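Local coordinates for putative hexose oxidase (Nonomuraea sp. ATCC 39727, PDB 5AWV), which probably oxidises a sugar of teicoplanin-type glycopeptide antibiotics with the help of a covalently bound FAD, as an oxygen-dependent flavin oxidoreductase, at residues A[379-393]-A[440-453]. Residues are numbered along the deposited sequence; the frame is centred on the assembly and turned at random.
Sequences QIQAVYENMTHMDGI and KHLTWVRKLYADVY. With MAN (alpha-D-mannopyranose), chain B.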
ATOM      1  N   GLN A 379     -22.306  19.253   3.140  1.00 18.00           N
ATOM      2  CA  GLN A 379     -21.462  18.272   2.471  1.00 16.42           C
ATOM      3  C   GLN A 379     -22.235  17.060   2.077  1.00 16.93           C
ATOM      4  O   GLN A 379     -22.060  16.532   0.997  1.00 15.79           O
ATOM      5  CB  GLN A 379     -20.261  17.917   3.357  1.00 17.59           C
ATOM      6  CG  GLN A 379     -19.236  19.088   3.481  1.00 17.69           C
ATOM      7  CD  GLN A 379     -18.023  18.747   4.328  1.00 19.56           C
ATOM      8  OE1 GLN A 379     -16.897  18.926   3.897  1.00 22.76           O
ATOM      9  NE2 GLN A 379     -18.241  18.280   5.500  1.00 16.98           N
ATOM     10  N   ILE A 380     -23.140  16.613   2.951  1.00 18.43           N
ATOM     11  CA  ILE A 380     -23.945  15.477   2.559  1.00 17.97           C
ATOM     12  C   ILE A 380     -24.830  15.836   1.332  1.00 21.80           C
ATOM     13  O   ILE A 380     -25.053  14.984   0.461  1.00 19.32           O
ATOM     14  CB  ILE A 380     -24.780  14.965   3.733  1.00 16.98           C
ATOM     15  CG1 ILE A 380     -23.830  14.348   4.788  1.00 18.08           C
ATOM     16  CG2 ILE A 380     -25.861  14.032   3.319  1.00 18.92           C
ATOM     17  CD1 ILE A 380     -24.475  14.045   6.083  1.00 17.74           C
ATOM     18  N   GLN A 381     -25.374  17.049   1.341  1.00 22.69           N
ATOM     19  CA  GLN A 381     -26.147  17.551   0.202  1.00 23.88           C
ATOM     20  C   GLN A 381     -25.341  17.419  -1.094  1.00 23.57           C
ATOM     21  O   GLN A 381     -25.837  16.951  -2.109  1.00 24.56           O
ATOM     22  CB  GLN A 381     -26.566  19.010   0.461  1.00 26.30           C
ATOM     23  CG  GLN A 381     -27.631  19.560  -0.521  1.00 33.76           C
ATOM     24  CD  GLN A 381     -27.945  21.075  -0.368  1.00 46.46           C
ATOM     25  OE1 GLN A 381     -27.042  21.906  -0.116  1.00 56.78           O
ATOM     26  NE2 GLN A 381     -29.248  21.454  -0.550  1.00 49.10           N
ATOM     27  N   ALA A 382     -24.072  17.871  -1.046  1.00 21.35           N
ATOM     28  CA  ALA A 382     -23.183  17.815  -2.205  1.00 21.81           C
ATOM     29  C   ALA A 382     -22.898  16.399  -2.654  1.00 20.50           C
ATOM     30  O   ALA A 382     -22.922  16.131  -3.860  1.00 20.34           O
ATOM     31  CB  ALA A 382     -21.897  18.556  -1.925  1.00 20.94           C
ATOM     32  N   VAL A 383     -22.710  15.472  -1.697  1.00 18.75           N
ATOM     33  CA  VAL A 383     -22.551  14.092  -2.097  1.00 18.17           C
ATOM     34  C   VAL A 383     -23.824  13.558  -2.854  1.00 19.63           C
ATOM     35  O   VAL A 383     -23.737  12.896  -3.905  1.00 19.29           O
ATOM     36  CB  VAL A 383     -22.242  13.204  -0.877  1.00 18.55           C
ATOM     37  CG1 VAL A 383     -22.286  11.779  -1.229  1.00 18.60           C
ATOM     38  CG2 VAL A 383     -20.880  13.569  -0.251  1.00 18.10           C
ATOM     39  N   TYR A 384     -24.997  13.772  -2.231  1.00 19.96           N
ATOM     40  CA  TYR A 384     -26.274  13.293  -2.853  1.00 18.94           C
ATOM     41  C   TYR A 384     -26.403  13.837  -4.236  1.00 17.33           C
ATOM     42  O   TYR A 384     -26.718  13.080  -5.125  1.00 19.89           O
ATOM     43  CB  TYR A 384     -27.474  13.684  -2.031  1.00 20.35           C
ATOM     44  CG  TYR A 384     -28.729  13.051  -2.544  1.00 21.94           C
ATOM     45  CD1 TYR A 384     -28.925  11.716  -2.387  1.00 24.03           C
ATOM     46  CD2 TYR A 384     -29.732  13.801  -3.197  1.00 26.65           C
ATOM     47  CE1 TYR A 384     -30.043  11.072  -2.824  1.00 27.53           C
ATOM     48  CE2 TYR A 384     -30.882  13.161  -3.653  1.00 24.27           C
ATOM     49  CZ  TYR A 384     -31.009  11.807  -3.473  1.00 28.67           C
ATOM     50  OH  TYR A 384     -32.063  11.085  -3.893  1.00 33.27           O
ATOM     51  N   GLU A 385     -26.194  15.134  -4.399  1.00 19.51           N
ATOM     52  CA  GLU A 385     -26.355  15.795  -5.664  1.00 21.49           C
ATOM     53  C   GLU A 385     -25.473  15.203  -6.744  1.00 26.24           C
ATOM     54  O   GLU A 385     -25.952  14.876  -7.822  1.00 24.07           O
ATOM     55  CB  GLU A 385     -26.141  17.317  -5.525  1.00 24.66           C
ATOM     56  CG  GLU A 385     -25.798  18.148  -6.789  1.00 33.03           C
ATOM     57  CD  GLU A 385     -26.677  17.903  -7.999  1.00 43.21           C
ATOM     58  OE1 GLU A 385     -26.223  18.151  -9.169  1.00 40.50           O
ATOM     59  OE2 GLU A 385     -27.850  17.462  -7.782  1.00 43.49           O
ATOM     60  N   ASN A 386     -24.153  15.049  -6.484  1.00 22.28           N
ATOM     61  CA  ASN A 386     -23.304  14.472  -7.491  1.00 19.52           C
ATOM     62  C   ASN A 386     -23.541  12.982  -7.723  1.00 18.89           C
ATOM     63  O   ASN A 386     -23.460  12.444  -8.876  1.00 23.89           O
ATOM     64  CB  ASN A 386     -21.821  14.877  -7.133  1.00 19.61           C
ATOM     65  CG  ASN A 386     -21.571  16.329  -7.276  1.00 17.71           C
ATOM     66  OD1 ASN A 386     -21.292  16.791  -8.363  1.00 28.15           O
ATOM     67  ND2 ASN A 386     -21.669  17.086  -6.230  1.00 20.97           N
ATOM     68  N   MET A 387     -23.889  12.236  -6.670  1.00 20.87           N
ATOM     69  CA  MET A 387     -24.121  10.810  -6.844  1.00 19.45           C
ATOM     70  C   MET A 387     -25.430  10.482  -7.629  1.00 23.57           C
ATOM     71  O   MET A 387     -25.590   9.361  -8.084  1.00 21.60           O
ATOM     72  CB  MET A 387     -24.188  10.088  -5.474  1.00 21.37           C
ATOM     73  CG  MET A 387     -22.837   9.843  -4.775  1.00 22.39           C
ATOM     74  SD  MET A 387     -21.600   9.051  -5.800  1.00 21.94           S
ATOM     75  CE  MET A 387     -22.431   7.515  -6.165  1.00 23.63           C
ATOM     76  N   THR A 388     -26.375  11.416  -7.643  1.00 25.11           N
ATOM     77  CA  THR A 388     -27.613  11.247  -8.383  1.00 26.28           C
ATOM     78  C   THR A 388     -27.570  11.847  -9.768  1.00 28.35           C
ATOM     79  O   THR A 388     -28.560  11.728 -10.480  1.00 34.78           O
ATOM     80  CB  THR A 388     -28.824  11.794  -7.577  1.00 22.34           C
ATOM     81  OG1 THR A 388     -28.610  13.127  -7.134  1.00 20.92           O
ATOM     82  CG2 THR A 388     -29.043  10.956  -6.435  1.00 23.13           C
ATOM     83  N   HIS A 389     -26.442  12.446 -10.161  1.00 27.37           N
ATOM     84  CA  HIS A 389     -26.208  13.064 -11.469  1.00 28.44           C
ATOM     85  C   HIS A 389     -24.900  12.603 -12.083  1.00 25.66           C
ATOM     86  O   HIS A 389     -23.899  13.310 -12.170  1.00 29.41           O
ATOM     87  CB  HIS A 389     -26.382  14.556 -11.338  1.00 34.37           C
ATOM     88  CG  HIS A 389     -27.810  14.864 -10.959  1.00 43.14           C
ATOM     89  ND1 HIS A 389     -28.188  15.248  -9.685  1.00 39.41           N
ATOM     90  CD2 HIS A 389     -28.967  14.656 -11.653  1.00 42.50           C
ATOM     91  CE1 HIS A 389     -29.514  15.343  -9.637  1.00 47.37           C
ATOM     92  NE2 HIS A 389     -30.008  15.005 -10.823  1.00 44.32           N
ATOM     93  N   MET A 390     -24.942  11.341 -12.459  1.00 27.79           N
ATOM     94  CA  MET A 390     -23.761  10.647 -12.977  1.00 31.98           C
ATOM     95  C   MET A 390     -24.062   9.953 -14.297  1.00 30.43           C
ATOM     96  O   MET A 390     -23.730   8.786 -14.518  1.00 33.88           O
ATOM     97  CB  MET A 390     -23.179   9.714 -11.873  1.00 32.55           C
ATOM     98  CG  MET A 390     -23.974   8.536 -11.403  1.00 34.84           C
ATOM     99  SD  MET A 390     -23.273   7.991  -9.773  1.00 31.11           S
ATOM    100  CE  MET A 390     -21.966   7.020 -10.388  1.00 29.61           C
ATOM    101  N   ASP A 391     -24.731  10.679 -15.190  1.00 34.80           N
ATOM    102  CA  ASP A 391     -24.987  10.150 -16.517  1.00 35.92           C
ATOM    103  C   ASP A 391     -23.661  10.080 -17.271  1.00 28.21           C
ATOM    104  O   ASP A 391     -22.888  11.021 -17.272  1.00 28.16           O
ATOM    105  CB  ASP A 391     -25.989  11.034 -17.274  1.00 45.88           C
ATOM    106  CG  ASP A 391     -27.445  10.855 -16.759  1.00 54.61           C
ATOM    107  OD1 ASP A 391     -27.761   9.778 -16.182  1.00 63.06           O
ATOM    108  OD2 ASP A 391     -28.276  11.786 -16.937  1.00 58.40           O
ATOM    109  N   GLY A 392     -23.419   8.932 -17.854  1.00 30.71           N
ATOM    110  CA  GLY A 392     -22.196   8.666 -18.602  1.00 34.17           C
ATOM    111  C   GLY A 392     -21.052   8.153 -17.735  1.00 30.38           C
ATOM    112  O   GLY A 392     -20.008   7.805 -18.252  1.00 34.14           O
ATOM    113  N   ILE A 393     -21.265   8.050 -16.432  1.00 27.39           N
ATOM    114  CA  ILE A 393     -20.207   7.628 -15.516  1.00 28.11           C
ATOM    115  C   ILE A 393     -20.319   6.165 -15.322  1.00 26.97           C
ATOM    116  O   ILE A 393     -21.359   5.692 -14.841  1.00 30.57           O
ATOM    117  CB  ILE A 393     -20.318   8.339 -14.157  1.00 26.77           C
ATOM    118  CG1 ILE A 393     -20.395   9.830 -14.383  1.00 26.15           C
ATOM    119  CG2 ILE A 393     -19.181   7.857 -13.227  1.00 25.85           C
ATOM    120  CD1 ILE A 393     -19.191  10.357 -15.192  1.00 31.12           C
ATOM    121  N   LYS A 440     -14.545  12.988 -19.113  1.00 25.45           N
ATOM    122  CA  LYS A 440     -15.896  13.107 -18.526  1.00 30.57           C
ATOM    123  C   LYS A 440     -15.927  12.554 -17.040  1.00 26.28           C
ATOM    124  O   LYS A 440     -16.588  13.132 -16.154  1.00 23.56           O
ATOM    125  CB  LYS A 440     -16.863  12.330 -19.396  1.00 33.39           C
ATOM    126  CG  LYS A 440     -18.299  12.492 -19.034  1.00 46.35           C
ATOM    127  CD  LYS A 440     -19.147  11.584 -19.930  1.00 56.75           C
ATOM    128  CE  LYS A 440     -20.628  11.640 -19.548  1.00 60.86           C
ATOM    129  NZ  LYS A 440     -21.304  12.957 -19.766  1.00 64.67           N
ATOM    130  N   HIS A 441     -15.203  11.469 -16.807  1.00 24.52           N
ATOM    131  CA  HIS A 441     -15.083  10.907 -15.447  1.00 24.57           C
ATOM    132  C   HIS A 441     -14.226  11.779 -14.516  1.00 24.59           C
ATOM    133  O   HIS A 441     -14.604  12.002 -13.387  1.00 24.17           O
ATOM    134  CB  HIS A 441     -14.533   9.542 -15.469  1.00 23.43           C
ATOM    135  CG  HIS A 441     -15.416   8.538 -16.110  1.00 25.82           C
ATOM    136  ND1 HIS A 441     -15.702   8.558 -17.462  1.00 25.57           N
ATOM    137  CD2 HIS A 441     -16.089   7.485 -15.592  1.00 24.62           C
ATOM    138  CE1 HIS A 441     -16.513   7.557 -17.748  1.00 27.03           C
ATOM    139  NE2 HIS A 441     -16.765   6.893 -16.637  1.00 27.10           N
ATOM    140  N   LEU A 442     -13.092  12.290 -14.992  1.00 22.28           N
ATOM    141  CA  LEU A 442     -12.321  13.238 -14.234  1.00 22.11           C
ATOM    142  C   LEU A 442     -13.168  14.417 -13.859  1.00 24.29           C
ATOM    143  O   LEU A 442     -13.107  14.897 -12.742  1.00 21.73           O
ATOM    144  CB  LEU A 442     -11.078  13.700 -14.989  1.00 23.02           C
ATOM    145  CG  LEU A 442      -9.997  12.607 -15.251  1.00 25.04           C
ATOM    146  CD1 LEU A 442      -8.739  13.200 -15.866  1.00 26.84           C
ATOM    147  CD2 LEU A 442      -9.591  11.825 -14.012  1.00 24.57           C
ATOM    148  N   THR A 443     -13.939  14.925 -14.805  1.00 22.07           N
ATOM    149  CA  THR A 443     -14.794  16.059 -14.531  1.00 23.63           C
ATOM    150  C   THR A 443     -15.767  15.822 -13.380  1.00 19.31           C
ATOM    151  O   THR A 443     -15.931  16.676 -12.517  1.00 20.47           O
ATOM    152  CB  THR A 443     -15.554  16.493 -15.827  1.00 24.81           C
ATOM    153  OG1 THR A 443     -14.584  17.002 -16.769  1.00 28.20           O
ATOM    154  CG2 THR A 443     -16.551  17.575 -15.513  1.00 27.75           C
ATOM    155  N   TRP A 444     -16.400  14.671 -13.425  1.00 19.96           N
ATOM    156  CA  TRP A 444     -17.411  14.274 -12.458  1.00 19.94           C
ATOM    157  C   TRP A 444     -16.801  14.151 -11.041  1.00 19.49           C
ATOM    158  O   TRP A 444     -17.284  14.695 -10.091  1.00 16.43           O
ATOM    159  CB  TRP A 444     -18.031  12.969 -12.936  1.00 21.22           C
ATOM    160  CG  TRP A 444     -19.073  12.532 -11.960  1.00 22.83           C
ATOM    161  CD1 TRP A 444     -20.337  13.000 -11.872  1.00 25.22           C
ATOM    162  CD2 TRP A 444     -18.886  11.635 -10.828  1.00 23.56           C
ATOM    163  NE1 TRP A 444     -20.999  12.427 -10.786  1.00 23.82           N
ATOM    164  CE2 TRP A 444     -20.145  11.563 -10.143  1.00 24.74           C
ATOM    165  CE3 TRP A 444     -17.817  10.835 -10.379  1.00 21.63           C
ATOM    166  CZ2 TRP A 444     -20.336  10.798  -8.955  1.00 24.29           C
ATOM    167  CZ3 TRP A 444     -18.015  10.018  -9.225  1.00 22.74           C
ATOM    168  CH2 TRP A 444     -19.271  10.022  -8.525  1.00 21.83           C
ATOM    169  N   VAL A 445     -15.698  13.421 -10.911  1.00 18.07           N
ATOM    170  CA  VAL A 445     -15.121  13.214  -9.552  1.00 17.85           C
ATOM    171  C   VAL A 445     -14.558  14.518  -8.982  1.00 16.60           C
ATOM    172  O   VAL A 445     -14.698  14.795  -7.765  1.00 16.61           O
ATOM    173  CB  VAL A 445     -14.099  12.044  -9.608  1.00 17.83           C
ATOM    174  CG1 VAL A 445     -12.751  12.490 -10.174  1.00 18.66           C
ATOM    175  CG2 VAL A 445     -13.937  11.423  -8.258  1.00 19.44           C
ATOM    176  N   ARG A 446     -13.973  15.364  -9.857  1.00 16.79           N
ATOM    177  CA  ARG A 446     -13.465  16.631  -9.458  1.00 17.83           C
ATOM    178  C   ARG A 446     -14.574  17.578  -9.035  1.00 20.05           C
ATOM    179  O   ARG A 446     -14.408  18.330  -8.078  1.00 18.52           O
ATOM    180  CB  ARG A 446     -12.558  17.299 -10.501  1.00 20.67           C
ATOM    181  CG  ARG A 446     -11.278  16.546 -10.718  1.00 20.47           C
ATOM    182  CD  ARG A 446     -10.589  16.958 -11.998  1.00 21.98           C
ATOM    183  NE  ARG A 446      -9.223  16.441 -11.991  1.00 21.81           N
ATOM    184  CZ  ARG A 446      -8.459  16.304 -13.064  1.00 24.97           C
ATOM    185  NH1 ARG A 446      -8.889  16.670 -14.269  1.00 24.13           N
ATOM    186  NH2 ARG A 446      -7.237  15.825 -12.920  1.00 23.32           N
ATOM    187  N   LYS A 447     -15.734  17.490  -9.683  1.00 20.58           N
ATOM    188  CA  LYS A 447     -16.856  18.354  -9.257  1.00 22.10           C
ATOM    189  C   LYS A 447     -17.341  17.853  -7.884  1.00 16.76           C
ATOM    190  O   LYS A 447     -17.596  18.651  -7.036  1.00 19.63           O
ATOM    191  CB  LYS A 447     -18.015  18.388 -10.310  1.00 22.30           C
ATOM    192  CG  LYS A 447     -19.165  19.288  -9.939  1.00 25.50           C
ATOM    193  CD  LYS A 447     -20.326  19.198 -10.953  1.00 29.07           C
ATOM    194  CE  LYS A 447     -21.458  20.125 -10.466  1.00 31.53           C
ATOM    195  NZ  LYS A 447     -22.292  19.406  -9.445  1.00 30.88           N
ATOM    196  N   LEU A 448     -17.532  16.547  -7.737  1.00 17.31           N
ATOM    197  CA  LEU A 448     -17.933  15.929  -6.469  1.00 17.84           C
ATOM    198  C   LEU A 448     -17.045  16.414  -5.303  1.00 18.58           C
ATOM    199  O   LEU A 448     -17.533  16.924  -4.263  1.00 18.36           O
ATOM    200  CB  LEU A 448     -17.888  14.432  -6.608  1.00 17.66           C
ATOM    201  CG  LEU A 448     -17.898  13.587  -5.316  1.00 17.52           C
ATOM    202  CD1 LEU A 448     -19.176  13.806  -4.559  1.00 16.92           C
ATOM    203  CD2 LEU A 448     -17.767  12.122  -5.701  1.00 17.52           C
ATOM    204  N   TYR A 449     -15.721  16.393  -5.560  1.00 17.51           N
ATOM    205  CA  TYR A 449     -14.756  16.731  -4.524  1.00 17.48           C
ATOM    206  C   TYR A 449     -14.793  18.173  -4.213  1.00 16.70           C
ATOM    207  O   TYR A 449     -14.921  18.526  -3.071  1.00 16.46           O
ATOM    208  CB  TYR A 449     -13.356  16.276  -4.971  1.00 16.67           C
ATOM    209  CG  TYR A 449     -12.289  16.244  -3.915  1.00 16.44           C
ATOM    210  CD1 TYR A 449     -12.114  15.098  -3.150  1.00 16.28           C
ATOM    211  CD2 TYR A 449     -11.301  17.222  -3.899  1.00 17.37           C
ATOM    212  CE1 TYR A 449     -11.015  14.945  -2.306  1.00 17.25           C
ATOM    213  CE2 TYR A 449     -10.203  17.106  -3.053  1.00 17.27           C
ATOM    214  CZ  TYR A 449     -10.086  15.969  -2.233  1.00 17.45           C
ATOM    215  OH  TYR A 449      -9.005  15.853  -1.389  1.00 15.11           O
ATOM    216  N   ALA A 450     -14.741  19.026  -5.254  1.00 16.61           N
ATOM    217  CA  ALA A 450     -14.786  20.473  -5.099  1.00 17.39           C
ATOM    218  C   ALA A 450     -16.106  20.936  -4.446  1.00 18.09           C
ATOM    219  O   ALA A 450     -16.091  21.824  -3.593  1.00 20.20           O
ATOM    220  CB  ALA A 450     -14.595  21.167  -6.444  1.00 17.13           C
ATOM    221  N   ASP A 451     -17.207  20.250  -4.726  1.00 19.98           N
ATOM    222  CA  ASP A 451     -18.517  20.672  -4.111  1.00 19.00           C
ATOM    223  C   ASP A 451     -18.490  20.323  -2.636  1.00 18.32           C
ATOM    224  O   ASP A 451     -18.850  21.144  -1.733  1.00 18.44           O
ATOM    225  CB  ASP A 451     -19.699  19.988  -4.757  1.00 19.16           C
ATOM    226  CG  ASP A 451     -20.006  20.511  -6.178  1.00 22.23           C
ATOM    227  OD1 ASP A 451     -19.401  21.486  -6.647  1.00 24.22           O
ATOM    228  OD2 ASP A 451     -20.821  19.890  -6.837  1.00 23.23           O
ATOM    229  N   VAL A 452     -18.038  19.116  -2.348  1.00 16.96           N
ATOM    230  CA  VAL A 452     -17.932  18.722  -0.940  1.00 17.10           C
ATOM    231  C   VAL A 452     -17.067  19.680  -0.148  1.00 15.66           C
ATOM    232  O   VAL A 452     -17.460  20.102   0.927  1.00 15.80           O
ATOM    233  CB  VAL A 452     -17.434  17.253  -0.820  1.00 16.79           C
ATOM    234  CG1 VAL A 452     -17.083  16.886   0.604  1.00 17.47           C
ATOM    235  CG2 VAL A 452     -18.471  16.331  -1.344  1.00 18.20           C
ATOM    236  N   TYR A 453     -15.918  20.067  -0.725  1.00 14.90           N
ATOM    237  CA  TYR A 453     -14.941  20.893  -0.044  1.00 16.43           C
ATOM    238  C   TYR A 453     -15.030  22.370  -0.469  1.00 18.05           C
ATOM    239  O   TYR A 453     -14.078  23.131  -0.259  1.00 14.94           O
ATOM    240  CB  TYR A 453     -13.509  20.316  -0.182  1.00 16.35           C
ATOM    241  CG  TYR A 453     -13.412  18.922   0.476  1.00 16.11           C
ATOM    242  CD1 TYR A 453     -13.564  18.758   1.864  1.00 16.15           C
ATOM    243  CD2 TYR A 453     -13.244  17.791  -0.292  1.00 17.31           C
ATOM    244  CE1 TYR A 453     -13.504  17.499   2.455  1.00 13.72           C
ATOM    245  CE2 TYR A 453     -13.248  16.538   0.312  1.00 15.45           C
ATOM    246  CZ  TYR A 453     -13.348  16.424   1.651  1.00 14.61           C
ATOM    247  OH  TYR A 453     -13.332  15.140   2.187  1.00 15.25           O
TER
HETATM  248  C1  MAN B 102     -32.762  22.489  -3.768  1.00 42.88           C
HETATM  249  C2  MAN B 102     -32.262  21.408  -2.802  1.00 39.57           C
HETATM  250  C3  MAN B 102     -31.069  20.679  -3.401  1.00 39.84           C
HETATM  251  C4  MAN B 102     -31.454  20.130  -4.801  1.00 41.62           C
HETATM  252  C5  MAN B 102     -31.885  21.262  -5.789  1.00 45.48           C
HETATM  253  C6  MAN B 102     -32.188  20.704  -7.219  1.00 49.11           C
HETATM  254  O2  MAN B 102     -33.265  20.489  -2.593  1.00 34.32           O
HETATM  255  O3  MAN B 102     -30.635  19.570  -2.484  1.00 34.96           O
HETATM  256  O4  MAN B 102     -30.307  19.543  -5.242  1.00 41.10           O
HETATM  257  O5  MAN B 102     -32.995  22.005  -5.194  1.00 40.51           O
HETATM  258  O6  MAN B 102     -33.533  20.129  -7.260  1.00 44.08           O
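Asn386 and Trp444 carry most of the polar grip between helices 379-387 and 440-452, nearly antiparallel (163°), whose axes come within 8.7 Å. The amide of Asn386 lies against the backbone of Leu448 with both ends engaged: Asn386 ND2 gives one N-H to Asp451 OD2 (3.0 Å) and the other back to the carbonyl of Ala382 one turn earlier, while OD1 accepts from Lys447 NZ. Those three bonds fix the rotation of the amide. Lys447 stays extended to CE and bends only at the last torsion (chi4 -83°), which brings Lys447 NZ within bonding distance of Asn386 OD1 and into a salt bridge with Asp451 OD2 of its own helix (3.0 Å); that oxygen thus takes two donors, one on its anti side.

Further along, the indole of Trp444 reaches across with CG anti to the backbone N (chi1 180°). Trp444 NE1 donates in the ring plane to Asn386 O at 3.1 Å, meeting this carbonyl from above its plane, and more weakly to His389 O, tying Trp444 to two carbonyls at the C-terminal turn of helix 377-387 and just beyond. Met387 SD abuts the ring edge, 3.7 Å from Trp444 CH2, whereas Met390 sulfur approaches obliquely, making two Met-aromatic contacts. Over one indole face sits Ile393 CG1; Ile393 CD1 lies above the imidazole of His441 as a CH-pi contact, 4.3 Å from its centroid. His441 ND1 is itself held by Asn437 O. At the other end the apolar seam closes with Val452 CG2 against Val383 CG2 (3.8 Å) and Ala382 CB.

Tyr453 and Val452 rest on strand 424-432, and Ile380 faces helix 264-280: this is an antiparallel helix pair packed beside the seven-stranded antiparallel sheet of the substrate-binding domain, as in berberine-bridge-type flavin oxidases.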